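Local coordinates for protein aryl acylamidase (bacterium CSBL00001, PDB 4YJ6) that probably hydrolyses the amide bond of aryl acylamides and belongs to the amidase signature family, at residues T197-F209 against Y221-A234. Residues are numbered along the deposited sequence; the frame is centred on the assembly and turned at random.
Sequences TYGFQPSIGRVPF and YLYEGPITRTVRDA
Q201 and Y223 meet amide over ring, and the glutamine can be traced atom by atom. Its CB leaves strand 198-201 with CG anti to the backbone N (chi1 171°), which brings CG over one face of the Y223 ring in a CH-pi contact, 3.8 Å from the centroid. The chain then bends, and CD runs past CE2. At the tip, NE2 lies 3.2 Å from Y223 CZ, toward the rim of the same face, the amide tilted 31° from the ring plane. OE1 turns elsewhere, to the hydroxyls of S443 and T436, while NE2 donates a hydrogen bond to P202 O from above that carbonyl's plane and another to H441 O. Y223 OH is hydrogen-bonded to T436 O, and the backbone N of I204 sits at the ring's edge. With an alanine at this position, the Q201 amide is likely to lose the ring face beneath it, and T436 O the hydroxyl that reaches it.

The two strands, 198-201 and 223-228, are antiparallel neighbours in the large mixed sheet of the amidase signature fold. Y198 and T228 form a hydrogen-bonded pair, Y198 N to T228 O being 2.8 Å, and F200 N continues the register to P226 O, nearly straight at 178°. Beyond the strand end, V231 CG2 stands over the centre of the Y198 ring, and A234 CB meets its edge 3.5 Å from CE2. At the other end, L222 CB lies over the centre of one face of the F209 ring in a CH-pi contact, 3.7 Å from the centroid, and water 2 accepts from E224 N and lies 2.9 Å from V207 O.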
# COMPACT_ATOMS: atom_id res chain seq x y z
N THR A 197 1.73 9.98 3.85
CA THR A 197 0.63 9.83 2.91
C THR A 197 -0.46 8.93 3.47
O THR A 197 -0.29 8.28 4.51
CB THR A 197 1.13 9.33 1.56
OG1 THR A 197 1.95 8.17 1.74
CG2 THR A 197 1.96 10.45 0.86
N TYR A 198 -1.63 8.98 2.83
CA TYR A 198 -2.78 8.22 3.30
C TYR A 198 -2.87 6.92 2.52
O TYR A 198 -2.95 6.94 1.28
CB TYR A 198 -4.01 9.07 3.09
CG TYR A 198 -5.31 8.41 3.54
CD1 TYR A 198 -5.58 8.22 4.90
CD2 TYR A 198 -6.25 7.97 2.61
CE1 TYR A 198 -6.77 7.65 5.32
CE2 TYR A 198 -7.43 7.38 3.01
CZ TYR A 198 -7.69 7.21 4.36
OH TYR A 198 -8.85 6.63 4.75
N GLY A 199 -2.86 5.79 3.21
CA GLY A 199 -2.86 4.51 2.53
C GLY A 199 -4.12 3.77 2.92
O GLY A 199 -4.31 3.47 4.10
N PHE A 200 -4.97 3.43 1.93
CA PHE A 200 -6.26 2.81 2.22
C PHE A 200 -6.27 1.32 1.83
O PHE A 200 -6.16 1.01 0.63
CB PHE A 200 -7.43 3.51 1.48
CG PHE A 200 -8.77 3.07 2.00
CD1 PHE A 200 -9.35 3.74 3.07
CD2 PHE A 200 -9.43 1.99 1.46
CE1 PHE A 200 -10.58 3.33 3.60
CE2 PHE A 200 -10.65 1.57 1.97
CZ PHE A 200 -11.22 2.24 3.06
N GLN A 201 -6.39 0.44 2.83
CA GLN A 201 -6.44 -1.02 2.62
C GLN A 201 -7.90 -1.48 2.79
O GLN A 201 -8.43 -1.50 3.90
CB GLN A 201 -5.50 -1.74 3.63
CG GLN A 201 -5.65 -3.30 3.62
CD GLN A 201 -6.34 -3.77 4.88
OE1 GLN A 201 -5.86 -3.48 5.99
NE2 GLN A 201 -7.47 -4.45 4.74
N PRO A 202 -8.55 -1.83 1.68
CA PRO A 202 -9.99 -2.12 1.75
C PRO A 202 -10.31 -3.44 2.42
O PRO A 202 -9.44 -4.31 2.57
CB PRO A 202 -10.42 -2.21 0.24
CG PRO A 202 -9.23 -1.87 -0.56
CD PRO A 202 -8.00 -2.00 0.32
N SER A 203 -11.59 -3.61 2.79
CA SER A 203 -12.06 -4.89 3.30
C SER A 203 -11.75 -6.00 2.32
O SER A 203 -11.84 -5.77 1.11
CB SER A 203 -13.60 -4.84 3.45
OG SER A 203 -13.97 -3.88 4.43
N ILE A 204 -11.52 -7.23 2.80
CA ILE A 204 -11.37 -8.32 1.84
C ILE A 204 -12.67 -8.42 0.98
O ILE A 204 -13.80 -8.34 1.47
CB ILE A 204 -10.97 -9.67 2.54
CG1 ILE A 204 -10.75 -10.78 1.49
CG2 ILE A 204 -12.08 -10.12 3.55
CD1 ILE A 204 -9.51 -10.52 0.51
N GLY A 205 -12.47 -8.60 -0.33
CA GLY A 205 -13.59 -8.69 -1.28
C GLY A 205 -14.10 -7.37 -1.80
O GLY A 205 -14.93 -7.37 -2.71
N ARG A 206 -13.66 -6.25 -1.23
CA ARG A 206 -14.13 -4.93 -1.66
C ARG A 206 -13.56 -4.54 -3.02
O ARG A 206 -14.29 -4.09 -3.89
CB ARG A 206 -13.72 -3.88 -0.59
CG ARG A 206 -14.22 -2.46 -0.89
CD ARG A 206 -15.76 -2.39 -0.83
NE ARG A 206 -16.19 -2.57 0.55
CZ ARG A 206 -17.36 -3.11 0.92
NH1 ARG A 206 -18.24 -3.56 0.04
NH2 ARG A 206 -17.66 -3.17 2.23
N VAL A 207 -12.26 -4.72 -3.21
CA VAL A 207 -11.60 -4.51 -4.52
C VAL A 207 -11.15 -5.88 -5.04
O VAL A 207 -10.54 -6.67 -4.31
CB VAL A 207 -10.35 -3.60 -4.33
CG1 VAL A 207 -9.54 -3.42 -5.65
CG2 VAL A 207 -10.76 -2.26 -3.77
N PRO A 208 -11.45 -6.20 -6.30
CA PRO A 208 -11.08 -7.53 -6.79
C PRO A 208 -9.58 -7.78 -6.68
O PRO A 208 -8.79 -6.84 -6.87
CB PRO A 208 -11.47 -7.49 -8.30
CG PRO A 208 -12.47 -6.37 -8.44
CD PRO A 208 -12.17 -5.37 -7.30
N PHE A 209 -9.18 -9.00 -6.35
CA PHE A 209 -7.77 -9.37 -6.42
C PHE A 209 -7.70 -10.65 -7.23
O PHE A 209 -8.40 -11.61 -6.91
CB PHE A 209 -7.19 -9.63 -5.01
CG PHE A 209 -5.69 -9.63 -5.02
CD1 PHE A 209 -4.99 -10.73 -5.49
CD2 PHE A 209 -4.99 -8.50 -4.64
CE1 PHE A 209 -3.59 -10.72 -5.55
CE2 PHE A 209 -3.58 -8.46 -4.69
CZ PHE A 209 -2.88 -9.59 -5.14
N TYR A 221 -4.72 -12.60 3.43
CA TYR A 221 -5.52 -11.79 2.52
C TYR A 221 -4.61 -10.79 1.78
O TYR A 221 -3.77 -10.13 2.39
CB TYR A 221 -6.57 -11.02 3.32
CG TYR A 221 -7.69 -11.82 3.93
CD1 TYR A 221 -8.47 -12.67 3.15
CD2 TYR A 221 -8.01 -11.69 5.29
CE1 TYR A 221 -9.54 -13.37 3.71
CE2 TYR A 221 -9.09 -12.37 5.84
CZ TYR A 221 -9.84 -13.21 5.04
OH TYR A 221 -10.92 -13.88 5.57
N LEU A 222 -4.86 -10.62 0.47
CA LEU A 222 -4.08 -9.71 -0.36
C LEU A 222 -5.03 -8.65 -0.91
O LEU A 222 -6.16 -8.97 -1.31
CB LEU A 222 -3.48 -10.44 -1.58
CG LEU A 222 -2.68 -11.71 -1.22
CD1 LEU A 222 -2.14 -12.38 -2.53
CD2 LEU A 222 -1.51 -11.35 -0.29
N TYR A 223 -4.55 -7.41 -0.96
CA TYR A 223 -5.38 -6.30 -1.38
C TYR A 223 -4.66 -5.39 -2.36
O TYR A 223 -3.44 -5.20 -2.27
CB TYR A 223 -5.64 -5.41 -0.16
CG TYR A 223 -6.11 -6.11 1.09
CD1 TYR A 223 -7.48 -6.45 1.25
CD2 TYR A 223 -5.23 -6.41 2.13
CE1 TYR A 223 -7.94 -7.07 2.41
CE2 TYR A 223 -5.71 -7.05 3.32
CZ TYR A 223 -7.06 -7.37 3.42
OH TYR A 223 -7.55 -7.95 4.57
N GLU A 224 -5.42 -4.77 -3.27
CA GLU A 224 -4.93 -3.60 -4.00
C GLU A 224 -5.67 -2.37 -3.51
O GLU A 224 -6.86 -2.44 -3.18
CB GLU A 224 -5.15 -3.76 -5.52
CG GLU A 224 -4.39 -5.00 -6.08
CD GLU A 224 -4.08 -4.95 -7.56
OE1 GLU A 224 -3.88 -3.85 -8.12
OE2 GLU A 224 -4.04 -6.05 -8.17
N GLY A 225 -4.99 -1.23 -3.46
CA GLY A 225 -5.65 -0.02 -3.02
C GLY A 225 -4.77 1.20 -3.26
O GLY A 225 -3.63 1.07 -3.65
N PRO A 226 -5.33 2.38 -3.00
CA PRO A 226 -4.69 3.65 -3.31
C PRO A 226 -3.82 4.21 -2.18
O PRO A 226 -4.15 4.04 -1.00
CB PRO A 226 -5.88 4.57 -3.56
CG PRO A 226 -6.89 4.09 -2.55
CD PRO A 226 -6.70 2.56 -2.51
N ILE A 227 -2.75 4.90 -2.57
CA ILE A 227 -2.01 5.79 -1.68
C ILE A 227 -2.21 7.21 -2.21
O ILE A 227 -2.02 7.45 -3.39
CB ILE A 227 -0.53 5.40 -1.65
CG1 ILE A 227 -0.40 3.99 -1.08
CG2 ILE A 227 0.33 6.44 -0.81
CD1 ILE A 227 1.02 3.39 -1.18
N THR A 228 -2.63 8.14 -1.34
CA THR A 228 -2.98 9.50 -1.78
C THR A 228 -2.47 10.52 -0.75
O THR A 228 -1.92 10.14 0.27
CB THR A 228 -4.51 9.70 -1.86
OG1 THR A 228 -5.08 9.43 -0.57
CG2 THR A 228 -5.14 8.75 -2.89
N ARG A 229 -2.67 11.81 -1.01
CA ARG A 229 -2.33 12.82 -0.01
C ARG A 229 -3.57 13.28 0.72
O ARG A 229 -3.46 13.87 1.80
CB ARG A 229 -1.64 14.05 -0.64
CG ARG A 229 -0.22 13.72 -1.18
CD ARG A 229 0.54 14.95 -1.72
NE ARG A 229 -0.18 15.53 -2.84
CZ ARG A 229 -0.07 15.11 -4.11
NH1 ARG A 229 0.78 14.15 -4.46
NH2 ARG A 229 -0.82 15.70 -5.03
N THR A 230 -4.75 13.06 0.14
CA THR A 230 -6.01 13.44 0.80
C THR A 230 -6.95 12.26 0.90
O THR A 230 -6.92 11.34 0.07
CB THR A 230 -6.79 14.53 0.05
OG1 THR A 230 -7.36 13.99 -1.17
CG2 THR A 230 -5.88 15.70 -0.29
N VAL A 231 -7.82 12.31 1.89
CA VAL A 231 -8.79 11.24 2.07
C VAL A 231 -9.81 11.29 0.94
O VAL A 231 -10.21 10.24 0.44
CB VAL A 231 -9.47 11.32 3.46
CG1 VAL A 231 -10.54 10.22 3.59
CG2 VAL A 231 -8.37 11.18 4.55
N ARG A 232 -10.19 12.49 0.49
CA ARG A 232 -11.13 12.63 -0.63
C ARG A 232 -10.57 11.92 -1.88
O ARG A 232 -11.31 11.24 -2.59
CB ARG A 232 -11.38 14.12 -0.96
CG ARG A 232 -12.25 14.33 -2.24
CD ARG A 232 -12.57 15.82 -2.47
NE ARG A 232 -13.40 16.28 -1.35
CZ ARG A 232 -13.12 17.30 -0.51
NH1 ARG A 232 -12.04 18.08 -0.67
NH2 ARG A 232 -13.96 17.56 0.50
N ASP A 233 -9.29 12.07 -2.17
CA ASP A 233 -8.76 11.43 -3.38
C ASP A 233 -8.83 9.91 -3.22
O ASP A 233 -8.98 9.18 -4.21
CB ASP A 233 -7.32 11.82 -3.67
CG ASP A 233 -7.21 13.18 -4.38
OD1 ASP A 233 -8.25 13.78 -4.73
OD2 ASP A 233 -6.06 13.61 -4.58
N ALA A 234 -8.63 9.43 -2.01
CA ALA A 234 -8.69 7.98 -1.81
C ALA A 234 -10.12 7.50 -2.00
O ALA A 234 -10.37 6.44 -2.56
CB ALA A 234 -8.18 7.63 -0.38
O HOH W 1 -8.65 -7.79 -1.85
O HOH W 2 -7.71 -6.14 -4.10